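Local atomic coordinates of putative peptidase (Chlamydophila abortus, PDB entry 3CE2), a protein that probably hydrolyses a variety of small peptides as a zinc-dependent oligopeptidase of the M3B family. Residues T227-Q232 and V517-E522; T296-I301 and I457-L462; F470-F475 and Y536-G541; G541-L546 and Q593-F598. All blocks are in the same frame, centred on the assembly; numbering follows the deposited sequence.

From the N terminus, helix 222-237 supplies the first half of contact 1, whose partner, 517-522, comes almost 300 residues later. Within that long loop, helix 292-306 meets the early part of helix 451-487 and contact 2 opens and closes. The same long helix then starts contact 3 at 470-475. The chain returns to contact 1 at 517-522 before contact 3 closes at 536-541, and thus contacts 1 and 3 cross. Contact 4 follows in series, pairing 541-546 with helix 590-607. Contacts 3 and 4 share Gly-541 on helix 536-553 and touch through Phe-470 and Phe-596, whereas contact 1 ties down a peripheral loop.

Contact 1: residues T227-Q232 and V517-E522; sequences TSYLAQ and VLSNIE
Tyr-229 reaches from helix 222-237 to the loop segment 517-522 and meets it with its phenol end, where nearly all the close approach is concentrated. Its OH lies 2.6 Å from Ser-519 OG in a hydrogen bond whose donor may be either hydroxyl. The serine oxygen lies at the edge of the tyrosine ring, in its plane, and also bonds to the backbone N of Asp-516, which helps to fix its position. Glu-522 comes in beside it: its OE2 is 3.1 Å from Tyr-229 OH, a possible second acceptor for the phenol proton, though that choice is not settled. The carboxylate is turned 73° against the ring, and the two side chains cross at about a right angle. The tyrosine's first torsion (chi1 172°) swings the ring so that its hydroxyl end comes up to the loop. In this largely helical M3-family peptidase, the contact pins the loop joining helix 494-509 to helix 536-553 against helix 222-237. The loop side is backed by helix 494-509, where Gln-505 NE2 bonds to Ser-519 O and Tyr-501 packs on Glu-522. Away from the phenol the two segments fit loosely: the Leu-230 side chain stays short of the loop, and Val-517 is exposed at the surface. Leu-518 and Ile-521 pack instead on Cys-233, the next residue of the helix. Phe-313 also touches the tyrosine, and the side chain of His-312, a ligand of a bound zinc ion, is about 6 Å from its side chain.

Contact 2: residues T296-I301 and I457-L462; sequences TKYFSI and ILTRCL
Tyr-298 lays one face of its ring on Leu-462 where helix 292-306 packs against the early part of helix 451-487, a buried helix-to-helix contact in the largely helical M3-family fold. The nearest group is Leu-462 CB, 3.5 Å from Tyr-298 CZ. It sits over the face but toward the phenol rim, a CH-pi contact with CB 3.8 Å from the Tyr-298 ring centroid and 23° off the ring normal. Leu-462 CD1 extends the cover along one flank, 3.8 Å from Tyr-298 CE1. Thr-459 borders the hydroxyl: its methyl CG2 lies 4.0 Å from Tyr-298 OH, and its OG1 is hydrogen-bonded to Ile-455 O. A chi1 near 180° (176°) carries the tyrosine ring away from its own backbone N and straight across to the other helix, and the backbones can stay well apart: the nearest CA atoms, of Tyr-298 and Leu-462, are 8.1 Å apart. In the next shell, the ring of Phe-466 lies nearly parallel to that of Tyr-298, and Leu-606 of helix 590-607 also packs on the tyrosine. The ring's far end is held by Asp-463, whose OD1 is hydrogen-bonded to Tyr-298 OH.

Contact 3: residues F470-F475 and Y536-G541; sequences FRQVLF and YQYATG
Helix segments 470-475 and 536-541 come closest at Val-473 and Tyr-536, whose CA atoms are 6.0 Å apart, so the backbones nearly meet at the start of the second segment and small side chains face each other beyond. Val-473 CG2 touches Ala-539 CB at 3.7 Å, one methyl against another. This valine also packs on Leu-284 and Val-288 of helix 278-289, which adds a third helix to the apolar side of the junction. Gln-472 crosses Tyr-538 at a slant. Its chain is bent at chi2 (-58°), which brings the amide to the tyrosine: OE1 lies 3.5 Å from Tyr-538 CD2, and the amide carbon CD sits at the ring edge, in its plane. The amide is tilted 59° to the ring. In this zinc peptidase, helix 536-553 lies beside the metal centre built from His-402, His-406 and Glu-430, consistent with an HExxH active site. The side chain of Tyr-538 is about 6 Å from that of Glu-430 and about 9 Å from a bound zinc ion, near the site without being one of its ligands. The amide of Gln-472 is held from its other end, where NE2 is hydrogen-bonded to the backbone O of Ser-467, five residues earlier in the same helix.

Contact 4: residues G541-L546 and Q593-F598; sequences GIIAAL and QKAFCF
Leu-546 and Ala-595 form the middle of this contact, where segments 541-546 and 593-598 cross at 74°, their axes 8.1 Å apart at closest approach. The small alanine makes that closeness possible: the CA atoms of Leu-546 and Ala-595 are 5.0 Å apart, and Leu-546 CB rests 4.0 Å from Ala-595 CB. In shape, Ala-595 is a low bump that enters the hollow between Ile-543 and Leu-546, one turn apart on the first helix. Ile-543 walls one side with its CG2, 4.2 Å from Ala-595 CB, and lends its backbone O to the floor, 4.1 Å from that same methyl. The larger bump in return is the isobutyl group of Leu-546, which fits between Ala-595 and Phe-598. Its branch CD2 lies over one face of the Phe-598 ring, a CH-pi contact with CD2 4.0 Å from the ring centroid and 18° off the normal, displaced toward the rim carrying Phe-598 CD2 and CE2. The phenylalanine side chain, CG anti to the backbone N (chi1 -176°), leaves its helix toward the other one and crosses the leucine at about a right angle. The ring also takes part in a cation-pi contact with Lys-602. One residue before the alanine, Lys-594 NZ forms a salt bridge with Glu-556. The contact is buried among helices: Met-438 of helix 431-447 touches Leu-546, Leu-469 of helix 451-487 packs on Ile-543, and Phe-596 meets Phe-470 of that same long helix.

Contact 1: residues T227-Q232 and V517-E522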
loop_
_atom_site.group_PDB
_atom_site.type_symbol
_atom_site.label_atom_id
_atom_site.label_comp_id
_atom_site.label_asym_id
_atom_site.label_seq_id
_atom_site.Cartn_x
_atom_site.Cartn_y
_atom_site.Cartn_z
ATOM N N THR A 227 18.909 18.979 -15.295
ATOM C CA THR A 227 20.263 18.403 -15.056
ATOM C C THR A 227 20.235 17.317 -13.992
ATOM O O THR A 227 21.079 16.426 -13.975
ATOM C CB THR A 227 21.298 19.441 -14.657
ATOM O OG1 THR A 227 20.759 20.237 -13.594
ATOM C CG2 THR A 227 21.662 20.323 -15.844
ATOM N N SER A 228 19.226 17.391 -13.135
ATOM C CA SER A 228 18.969 16.391 -12.120
ATOM C C SER A 228 18.479 15.081 -12.733
ATOM O O SER A 228 19.065 14.014 -12.528
ATOM C CB SER A 228 17.930 16.941 -11.163
ATOM O OG SER A 228 17.670 15.998 -10.165
ATOM N N TYR A 229 17.405 15.168 -13.509
ATOM C CA TYR A 229 16.932 14.028 -14.295
ATOM C C TYR A 229 18.030 13.407 -15.164
ATOM O O TYR A 229 18.242 12.198 -15.130
ATOM C CB TYR A 229 15.737 14.456 -15.158
ATOM C CG TYR A 229 15.284 13.420 -16.150
ATOM C CD1 TYR A 229 14.425 12.390 -15.762
ATOM C CD2 TYR A 229 15.729 13.454 -17.478
ATOM C CE1 TYR A 229 14.004 11.414 -16.674
ATOM C CE2 TYR A 229 15.314 12.484 -18.398
ATOM C CZ TYR A 229 14.452 11.470 -17.981
ATOM O OH TYR A 229 14.036 10.513 -18.865
ATOM N N LEU A 230 18.730 14.223 -15.950
ATOM C CA LEU A 230 19.779 13.698 -16.821
ATOM C C LEU A 230 20.908 13.065 -16.021
ATOM O O LEU A 230 21.480 12.052 -16.432
ATOM C CB LEU A 230 20.335 14.787 -17.741
ATOM C CG LEU A 230 19.381 15.356 -18.797
ATOM C CD1 LEU A 230 20.060 16.461 -19.564
ATOM C CD2 LEU A 230 18.907 14.284 -19.752
ATOM N N ALA A 231 21.251 13.635 -14.872
ATOM C CA ALA A 231 22.344 13.014 -14.113
ATOM C C ALA A 231 21.886 11.671 -13.549
ATOM O O ALA A 231 22.647 10.693 -13.552
ATOM C CB ALA A 231 22.865 13.926 -13.020
ATOM N N GLN A 232 20.635 11.603 -13.084
ATOM C CA GLN A 232 20.120 10.323 -12.640
ATOM C C GLN A 232 20.199 9.283 -13.750
ATOM O O GLN A 232 20.605 8.161 -13.499
ATOM C CB GLN A 232 18.720 10.429 -12.060
ATOM C CG GLN A 232 18.673 11.095 -10.699
ATOM C CD GLN A 232 19.728 10.553 -9.705
ATOM O OE1 GLN A 232 20.932 10.882 -9.776
ATOM N NE2 GLN A 232 19.259 9.741 -8.750
ATOM N N VAL A 517 17.984 11.165 -24.389
ATOM C CA VAL A 517 18.714 10.012 -24.944
ATOM C C VAL A 517 18.787 8.828 -23.981
ATOM O O VAL A 517 18.929 7.705 -24.414
ATOM C CB VAL A 517 20.132 10.401 -25.459
ATOM C CG1 VAL A 517 20.016 11.389 -26.578
ATOM C CG2 VAL A 517 20.962 11.042 -24.343
ATOM N N LEU A 518 18.676 9.070 -22.677
ATOM C CA LEU A 518 18.780 7.973 -21.722
ATOM C C LEU A 518 17.479 7.662 -21.009
ATOM O O LEU A 518 17.440 6.898 -20.039
ATOM C CB LEU A 518 19.892 8.268 -20.727
ATOM C CG LEU A 518 21.232 8.216 -21.479
ATOM C CD1 LEU A 518 22.410 8.517 -20.572
ATOM C CD2 LEU A 518 21.436 6.862 -22.244
ATOM N N SER A 519 16.400 8.247 -21.498
ATOM C CA SER A 519 15.120 8.161 -20.805
ATOM C C SER A 519 14.685 6.732 -20.583
ATOM O O SER A 519 14.005 6.419 -19.608
ATOM C CB SER A 519 14.048 8.911 -21.580
ATOM O OG SER A 519 14.286 10.292 -21.453
ATOM N N ASN A 520 15.091 5.860 -21.485
ATOM C CA ASN A 520 14.651 4.494 -21.415
ATOM C C ASN A 520 15.483 3.645 -20.463
ATOM O O ASN A 520 15.420 2.418 -20.526
ATOM C CB ASN A 520 14.702 3.891 -22.808
ATOM C CG ASN A 520 16.103 3.816 -23.347
ATOM O OD1 ASN A 520 16.900 4.743 -23.192
ATOM N ND2 ASN A 520 16.419 2.702 -23.979
ATOM N N ILE A 521 16.284 4.284 -19.609
ATOM C CA ILE A 521 17.087 3.547 -18.634
ATOM C C ILE A 521 16.301 3.419 -17.332
ATOM O O ILE A 521 16.730 2.727 -16.420
ATOM C CB ILE A 521 18.474 4.227 -18.387
ATOM C CG1 ILE A 521 19.501 3.248 -17.820
ATOM C CG2 ILE A 521 18.348 5.391 -17.425
ATOM C CD1 ILE A 521 19.512 1.900 -18.493
ATOM N N GLU A 522 15.134 4.065 -17.260
ATOM C CA GLU A 522 14.349 4.110 -16.017
ATOM C C GLU A 522 14.161 2.755 -15.367
ATOM O O GLU A 522 14.198 2.644 -14.145
ATOM C CB GLU A 522 12.993 4.805 -16.209
ATOM C CG GLU A 522 12.991 6.284 -15.791
ATOM C CD GLU A 522 12.205 7.185 -16.756
ATOM O OE1 GLU A 522 10.956 7.029 -16.828
ATOM O OE2 GLU A 522 12.842 8.046 -17.434
#

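Contact 2: residues T296-I301 and I457-L462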
loop_
_atom_site.group_PDB
_atom_site.type_symbol
_atom_site.label_atom_id
_atom_site.label_comp_id
_atom_site.label_asym_id
_atom_site.label_seq_id
_atom_site.Cartn_x
_atom_site.Cartn_y
_atom_site.Cartn_z
ATOM N N THR A 296 -1.913 12.382 -22.634
ATOM C CA THR A 296 -1.709 13.441 -23.619
ATOM C C THR A 296 -2.469 14.708 -23.236
ATOM O O THR A 296 -1.883 15.780 -23.193
ATOM C CB THR A 296 -2.162 13.008 -24.992
ATOM O OG1 THR A 296 -1.718 11.668 -25.243
ATOM C CG2 THR A 296 -1.598 13.913 -26.013
ATOM N N LYS A 297 -3.759 14.596 -22.928
ATOM C CA LYS A 297 -4.539 15.792 -22.567
ATOM C C LYS A 297 -3.917 16.556 -21.420
ATOM O O LYS A 297 -3.633 17.746 -21.551
ATOM C CB LYS A 297 -5.984 15.449 -22.189
ATOM C CG LYS A 297 -6.998 15.664 -23.288
ATOM C CD LYS A 297 -8.341 15.016 -22.929
ATOM C CE LYS A 297 -9.383 15.203 -24.046
ATOM N NZ LYS A 297 -10.437 14.153 -24.005
ATOM N N TYR A 298 -3.712 15.858 -20.301
ATOM C CA TYR A 298 -3.283 16.490 -19.051
ATOM C C TYR A 298 -1.952 17.171 -19.186
ATOM O O TYR A 298 -1.827 18.332 -18.812
ATOM C CB TYR A 298 -3.201 15.489 -17.888
ATOM C CG TYR A 298 -2.666 16.109 -16.606
ATOM C CD1 TYR A 298 -3.189 17.313 -16.119
ATOM C CD2 TYR A 298 -1.638 15.493 -15.877
ATOM C CE1 TYR A 298 -2.709 17.890 -14.941
ATOM C CE2 TYR A 298 -1.145 16.063 -14.696
ATOM C CZ TYR A 298 -1.689 17.258 -14.238
ATOM O OH TYR A 298 -1.222 17.811 -13.079
ATOM N N PHE A 299 -0.960 16.453 -19.714
ATOM C CA PHE A 299 0.367 17.028 -19.900
ATOM C C PHE A 299 0.429 18.255 -20.818
ATOM O O PHE A 299 1.224 19.153 -20.568
ATOM C CB PHE A 299 1.381 15.971 -20.330
ATOM C CG PHE A 299 1.720 14.980 -19.252
ATOM C CD1 PHE A 299 1.329 15.203 -17.927
ATOM C CD2 PHE A 299 2.466 13.841 -19.548
ATOM C CE1 PHE A 299 1.640 14.295 -16.912
ATOM C CE2 PHE A 299 2.790 12.914 -18.541
ATOM C CZ PHE A 299 2.371 13.146 -17.216
ATOM N N SER A 300 -0.395 18.329 -21.864
ATOM C CA SER A 300 -0.353 19.528 -22.719
ATOM C C SER A 300 -0.860 20.726 -21.951
ATOM O O SER A 300 -0.385 21.849 -22.141
ATOM C CB SER A 300 -1.203 19.380 -23.969
ATOM O OG SER A 300 -1.481 18.027 -24.204
ATOM N N ILE A 301 -1.852 20.510 -21.102
ATOM C CA ILE A 301 -2.285 21.611 -20.277
ATOM C C ILE A 301 -1.084 22.095 -19.498
ATOM O O ILE A 301 -0.804 23.283 -19.458
ATOM C CB ILE A 301 -3.362 21.188 -19.298
ATOM C CG1 ILE A 301 -4.623 20.796 -20.062
ATOM C CG2 ILE A 301 -3.626 22.300 -18.299
ATOM C CD1 ILE A 301 -5.734 20.348 -19.160
ATOM N N ILE A 457 -4.782 22.879 -6.211
ATOM C CA ILE A 457 -5.497 21.661 -5.839
ATOM C C ILE A 457 -5.669 20.701 -7.009
ATOM O O ILE A 457 -5.419 19.503 -6.889
ATOM C CB ILE A 457 -6.874 21.982 -5.306
ATOM C CG1 ILE A 457 -6.748 22.763 -4.013
ATOM C CG2 ILE A 457 -7.669 20.710 -5.086
ATOM C CD1 ILE A 457 -8.011 23.496 -3.661
ATOM N N LEU A 458 -6.103 21.216 -8.147
ATOM C CA LEU A 458 -6.323 20.346 -9.290
ATOM C C LEU A 458 -5.024 19.698 -9.704
ATOM O O LEU A 458 -4.996 18.560 -10.167
ATOM C CB LEU A 458 -6.896 21.143 -10.452
ATOM C CG LEU A 458 -8.398 21.359 -10.361
ATOM C CD1 LEU A 458 -8.781 22.663 -11.011
ATOM C CD2 LEU A 458 -9.136 20.176 -10.995
ATOM N N THR A 459 -3.939 20.434 -9.540
ATOM C CA THR A 459 -2.662 19.962 -10.026
ATOM C C THR A 459 -2.155 18.824 -9.134
ATOM O O THR A 459 -1.644 17.816 -9.632
ATOM C CB THR A 459 -1.655 21.118 -10.140
ATOM O OG1 THR A 459 -1.996 21.904 -11.289
ATOM C CG2 THR A 459 -0.267 20.585 -10.333
ATOM N N ARG A 460 -2.344 18.973 -7.820
ATOM C CA ARG A 460 -1.871 17.984 -6.874
ATOM C C ARG A 460 -2.629 16.677 -7.085
ATOM O O ARG A 460 -2.065 15.572 -7.067
ATOM C CB ARG A 460 -2.061 18.482 -5.449
ATOM C CG ARG A 460 -1.341 17.618 -4.427
ATOM C CD ARG A 460 -1.230 18.306 -3.090
ATOM N NE ARG A 460 -2.548 18.657 -2.568
ATOM C CZ ARG A 460 -3.051 19.889 -2.540
ATOM N NH1 ARG A 460 -4.267 20.089 -2.049
ATOM N NH2 ARG A 460 -2.344 20.920 -2.995
ATOM N N CYS A 461 -3.917 16.842 -7.310
ATOM C CA CYS A 461 -4.821 15.756 -7.537
ATOM C C CYS A 461 -4.552 14.989 -8.838
ATOM O O CYS A 461 -4.597 13.761 -8.861
ATOM C CB CYS A 461 -6.234 16.320 -7.543
ATOM S SG CYS A 461 -7.425 15.179 -8.158
ATOM N N LEU A 462 -4.266 15.679 -9.931
ATOM C CA LEU A 462 -4.000 14.938 -11.155
ATOM C C LEU A 462 -2.609 14.310 -11.148
ATOM O O LEU A 462 -2.433 13.170 -11.597
ATOM C CB LEU A 462 -4.273 15.789 -12.391
ATOM C CG LEU A 462 -5.774 16.124 -12.510
ATOM C CD1 LEU A 462 -6.043 17.418 -13.252
ATOM C CD2 LEU A 462 -6.578 14.965 -13.138
#

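Contact 3: residues F470-F475 and Y536-G541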
loop_
_atom_site.group_PDB
_atom_site.type_symbol
_atom_site.label_atom_id
_atom_site.label_comp_id
_atom_site.label_asym_id
_atom_site.label_seq_id
_atom_site.Cartn_x
_atom_site.Cartn_y
_atom_site.Cartn_z
ATOM N N PHE A 470 -1.545 5.637 -13.962
ATOM C CA PHE A 470 -0.890 5.393 -15.259
ATOM C C PHE A 470 0.546 4.901 -15.151
ATOM O O PHE A 470 0.911 3.874 -15.745
ATOM C CB PHE A 470 -0.986 6.628 -16.169
ATOM C CG PHE A 470 -2.360 6.839 -16.714
ATOM C CD1 PHE A 470 -2.724 6.295 -17.938
ATOM C CD2 PHE A 470 -3.316 7.506 -15.975
ATOM C CE1 PHE A 470 -4.013 6.440 -18.436
ATOM C CE2 PHE A 470 -4.600 7.665 -16.473
ATOM C CZ PHE A 470 -4.948 7.124 -17.702
ATOM N N ARG A 471 1.353 5.632 -14.389
ATOM C CA ARG A 471 2.743 5.264 -14.239
ATOM C C ARG A 471 2.876 3.873 -13.651
ATOM O O ARG A 471 3.743 3.125 -14.069
ATOM C CB ARG A 471 3.537 6.286 -13.428
ATOM C CG ARG A 471 5.014 5.949 -13.434
ATOM C CD ARG A 471 5.912 7.157 -13.578
ATOM N NE ARG A 471 6.415 7.694 -12.305
ATOM C CZ ARG A 471 7.603 7.401 -11.766
ATOM N NH1 ARG A 471 7.968 7.966 -10.614
ATOM N NH2 ARG A 471 8.423 6.546 -12.373
ATOM N N GLN A 472 2.015 3.502 -12.706
ATOM C CA GLN A 472 2.086 2.137 -12.140
ATOM C C GLN A 472 1.693 1.068 -13.148
ATOM O O GLN A 472 2.223 -0.044 -13.136
ATOM C CB GLN A 472 1.225 2.018 -10.897
ATOM C CG GLN A 472 1.523 3.118 -9.884
ATOM C CD GLN A 472 2.983 3.119 -9.470
ATOM O OE1 GLN A 472 3.540 2.080 -9.151
ATOM N NE2 GLN A 472 3.605 4.283 -9.475
ATOM N N VAL A 473 0.773 1.401 -14.043
ATOM C CA VAL A 473 0.312 0.414 -15.002
ATOM C C VAL A 473 1.405 0.222 -16.068
ATOM O O VAL A 473 1.659 -0.889 -16.564
ATOM C CB VAL A 473 -1.033 0.844 -15.605
ATOM C CG1 VAL A 473 -1.397 -0.036 -16.781
ATOM C CG2 VAL A 473 -2.121 0.802 -14.540
ATOM N N LEU A 474 2.097 1.304 -16.389
ATOM C CA LEU A 474 3.291 1.142 -17.197
ATOM C C LEU A 474 4.208 0.110 -16.546
ATOM O O LEU A 474 4.533 -0.895 -17.193
ATOM C CB LEU A 474 4.001 2.475 -17.398
ATOM C CG LEU A 474 5.031 2.586 -18.524
ATOM C CD1 LEU A 474 5.421 4.016 -18.633
ATOM C CD2 LEU A 474 6.242 1.762 -18.236
ATOM N N PHE A 475 4.591 0.323 -15.273
ATOM C CA PHE A 475 5.464 -0.631 -14.570
ATOM C C PHE A 475 4.856 -2.029 -14.732
ATOM O O PHE A 475 5.568 -3.008 -15.050
ATOM C CB PHE A 475 5.706 -0.321 -13.069
ATOM C CG PHE A 475 6.393 1.048 -12.760
ATOM C CD1 PHE A 475 7.139 1.752 -13.715
ATOM C CD2 PHE A 475 6.340 1.592 -11.454
ATOM C CE1 PHE A 475 7.788 2.980 -13.387
ATOM C CE2 PHE A 475 6.979 2.799 -11.132
ATOM C CZ PHE A 475 7.707 3.492 -12.112
ATOM N N TYR A 536 0.662 -3.310 -9.621
ATOM C CA TYR A 536 -0.679 -3.119 -10.204
ATOM C C TYR A 536 -1.723 -2.786 -9.140
ATOM O O TYR A 536 -2.657 -2.031 -9.405
ATOM C CB TYR A 536 -1.119 -4.308 -11.073
ATOM C CG TYR A 536 -1.716 -5.448 -10.306
ATOM C CD1 TYR A 536 -3.087 -5.684 -10.340
ATOM C CD2 TYR A 536 -0.912 -6.292 -9.538
ATOM C CE1 TYR A 536 -3.659 -6.746 -9.608
ATOM C CE2 TYR A 536 -1.460 -7.339 -8.809
ATOM C CZ TYR A 536 -2.838 -7.563 -8.848
ATOM O OH TYR A 536 -3.388 -8.599 -8.128
ATOM N N GLN A 537 -1.548 -3.304 -7.924
ATOM C CA GLN A 537 -2.518 -3.045 -6.854
ATOM C C GLN A 537 -2.618 -1.571 -6.484
ATOM O O GLN A 537 -3.611 -1.147 -5.903
ATOM C CB GLN A 537 -2.215 -3.858 -5.600
ATOM C CG GLN A 537 -1.879 -5.317 -5.842
ATOM C CD GLN A 537 -1.633 -6.071 -4.547
ATOM O OE1 GLN A 537 -1.528 -5.469 -3.489
ATOM N NE2 GLN A 537 -1.547 -7.388 -4.623
ATOM N N TYR A 538 -1.604 -0.776 -6.796
ATOM C CA TYR A 538 -1.720 0.667 -6.521
ATOM C C TYR A 538 -2.789 1.255 -7.409
ATOM O O TYR A 538 -3.622 2.041 -6.977
ATOM C CB TYR A 538 -0.407 1.408 -6.774
ATOM C CG TYR A 538 0.706 1.069 -5.801
ATOM C CD1 TYR A 538 0.427 0.544 -4.538
ATOM C CD2 TYR A 538 2.035 1.297 -6.136
ATOM C CE1 TYR A 538 1.453 0.239 -3.639
ATOM C CE2 TYR A 538 3.062 1.012 -5.246
ATOM C CZ TYR A 538 2.766 0.483 -4.006
ATOM O OH TYR A 538 3.795 0.198 -3.140
ATOM N N ALA A 539 -2.745 0.834 -8.664
ATOM C CA ALA A 539 -3.679 1.247 -9.690
ATOM C C ALA A 539 -5.114 0.755 -9.446
ATOM O O ALA A 539 -6.074 1.529 -9.517
ATOM C CB ALA A 539 -3.179 0.750 -11.012
ATOM N N THR A 540 -5.269 -0.531 -9.170
ATOM C CA THR A 540 -6.594 -1.053 -8.878
ATOM C C THR A 540 -7.167 -0.328 -7.654
ATOM O O THR A 540 -8.294 0.135 -7.676
ATOM C CB THR A 540 -6.586 -2.589 -8.668
ATOM O OG1 THR A 540 -5.591 -2.930 -7.702
ATOM C CG2 THR A 540 -6.240 -3.303 -9.952
ATOM N N GLY A 541 -6.388 -0.202 -6.589
ATOM C CA GLY A 541 -6.802 0.610 -5.452
ATOM C C GLY A 541 -7.317 1.992 -5.846
ATOM O O GLY A 541 -8.434 2.371 -5.480
#

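Contact 4: residues G541-L546 and Q593-F598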
loop_
_atom_site.group_PDB
_atom_site.type_symbol
_atom_site.label_atom_id
_atom_site.label_comp_id
_atom_site.label_asym_id
_atom_site.label_seq_id
_atom_site.Cartn_x
_atom_site.Cartn_y
_atom_site.Cartn_z
ATOM N N GLY A 541 -6.388 -0.202 -6.589
ATOM C CA GLY A 541 -6.802 0.610 -5.452
ATOM C C GLY A 541 -7.317 1.992 -5.846
ATOM O O GLY A 541 -8.434 2.371 -5.480
ATOM N N ILE A 542 -6.540 2.757 -6.610
ATOM C CA ILE A 542 -7.031 4.083 -6.981
ATOM C C ILE A 542 -8.263 4.035 -7.904
ATOM O O ILE A 542 -9.202 4.841 -7.759
ATOM C CB ILE A 542 -5.924 5.038 -7.515
ATOM C CG1 ILE A 542 -6.509 6.433 -7.716
ATOM C CG2 ILE A 542 -5.329 4.544 -8.811
ATOM C CD1 ILE A 542 -5.591 7.544 -7.235
ATOM N N ILE A 543 -8.289 3.067 -8.817
ATOM C CA ILE A 543 -9.467 2.887 -9.651
ATOM C C ILE A 543 -10.695 2.640 -8.768
ATOM O O ILE A 543 -11.727 3.295 -8.908
ATOM C CB ILE A 543 -9.245 1.781 -10.692
ATOM C CG1 ILE A 543 -8.353 2.320 -11.803
ATOM C CG2 ILE A 543 -10.545 1.308 -11.286
ATOM C CD1 ILE A 543 -7.693 1.237 -12.616
ATOM N N ALA A 544 -10.579 1.734 -7.811
ATOM C CA ALA A 544 -11.729 1.443 -6.952
ATOM C C ALA A 544 -12.156 2.667 -6.148
ATOM O O ALA A 544 -13.355 2.923 -6.003
ATOM C CB ALA A 544 -11.424 0.306 -6.034
ATOM N N ALA A 545 -11.179 3.407 -5.612
ATOM C CA ALA A 545 -11.468 4.575 -4.772
ATOM C C ALA A 545 -12.204 5.622 -5.598
ATOM O O ALA A 545 -13.203 6.191 -5.149
ATOM C CB ALA A 545 -10.189 5.159 -4.218
ATOM N N LEU A 546 -11.705 5.857 -6.815
ATOM C CA LEU A 546 -12.289 6.838 -7.701
ATOM C C LEU A 546 -13.688 6.436 -8.170
ATOM O O LEU A 546 -14.576 7.278 -8.289
ATOM C CB LEU A 546 -11.371 7.073 -8.890
ATOM C CG LEU A 546 -10.087 7.812 -8.549
ATOM C CD1 LEU A 546 -9.366 8.068 -9.817
ATOM C CD2 LEU A 546 -10.375 9.118 -7.845
ATOM N N GLN A 593 -14.134 2.688 -15.952
ATOM C CA GLN A 593 -14.764 3.757 -16.709
ATOM C C GLN A 593 -15.249 4.854 -15.789
ATOM O O GLN A 593 -15.171 6.045 -16.128
ATOM C CB GLN A 593 -15.899 3.216 -17.565
ATOM C CG GLN A 593 -15.380 2.364 -18.694
ATOM C CD GLN A 593 -16.439 2.085 -19.737
ATOM O OE1 GLN A 593 -17.561 1.691 -19.410
ATOM N NE2 GLN A 593 -16.082 2.290 -21.012
ATOM N N LYS A 594 -15.723 4.456 -14.611
ATOM C CA LYS A 594 -16.135 5.434 -13.603
ATOM C C LYS A 594 -14.921 6.238 -13.114
ATOM O O LYS A 594 -15.006 7.445 -12.856
ATOM C CB LYS A 594 -16.834 4.735 -12.432
ATOM C CG LYS A 594 -18.326 4.500 -12.616
ATOM C CD LYS A 594 -19.020 5.836 -12.825
ATOM C CE LYS A 594 -20.521 5.765 -12.642
ATOM N NZ LYS A 594 -21.110 7.098 -12.982
ATOM N N ALA A 595 -13.781 5.570 -12.997
ATOM C CA ALA A 595 -12.560 6.251 -12.612
ATOM C C ALA A 595 -12.204 7.278 -13.669
ATOM O O ALA A 595 -11.995 8.452 -13.367
ATOM C CB ALA A 595 -11.429 5.243 -12.450
ATOM N N PHE A 596 -12.140 6.831 -14.916
ATOM C CA PHE A 596 -11.800 7.723 -16.019
ATOM C C PHE A 596 -12.737 8.930 -16.123
ATOM O O PHE A 596 -12.307 10.050 -16.430
ATOM C CB PHE A 596 -11.772 6.950 -17.328
ATOM C CG PHE A 596 -10.585 6.051 -17.469
ATOM C CD1 PHE A 596 -9.398 6.353 -16.847
ATOM C CD2 PHE A 596 -10.638 4.935 -18.273
ATOM C CE1 PHE A 596 -8.292 5.543 -16.991
ATOM C CE2 PHE A 596 -9.534 4.117 -18.424
ATOM C CZ PHE A 596 -8.354 4.431 -17.769
ATOM N N CYS A 597 -14.012 8.707 -15.840
ATOM C CA CYS A 597 -14.967 9.813 -15.795
ATOM C C CYS A 597 -14.542 10.900 -14.835
ATOM O O CYS A 597 -14.524 12.081 -15.168
ATOM C CB CYS A 597 -16.354 9.308 -15.408
ATOM S SG CYS A 597 -17.149 8.428 -16.764
ATOM N N PHE A 598 -14.219 10.487 -13.625
ATOM C CA PHE A 598 -13.752 11.400 -12.611
ATOM C C PHE A 598 -12.540 12.191 -13.105
ATOM O O PHE A 598 -12.454 13.402 -12.916
ATOM C CB PHE A 598 -13.376 10.599 -11.367
ATOM C CG PHE A 598 -12.968 11.445 -10.208
ATOM C CD1 PHE A 598 -13.875 11.723 -9.186
ATOM C CD2 PHE A 598 -11.683 11.958 -10.129
ATOM C CE1 PHE A 598 -13.501 12.500 -8.109
ATOM C CE2 PHE A 598 -11.302 12.748 -9.052
ATOM C CZ PHE A 598 -12.211 13.025 -8.042
#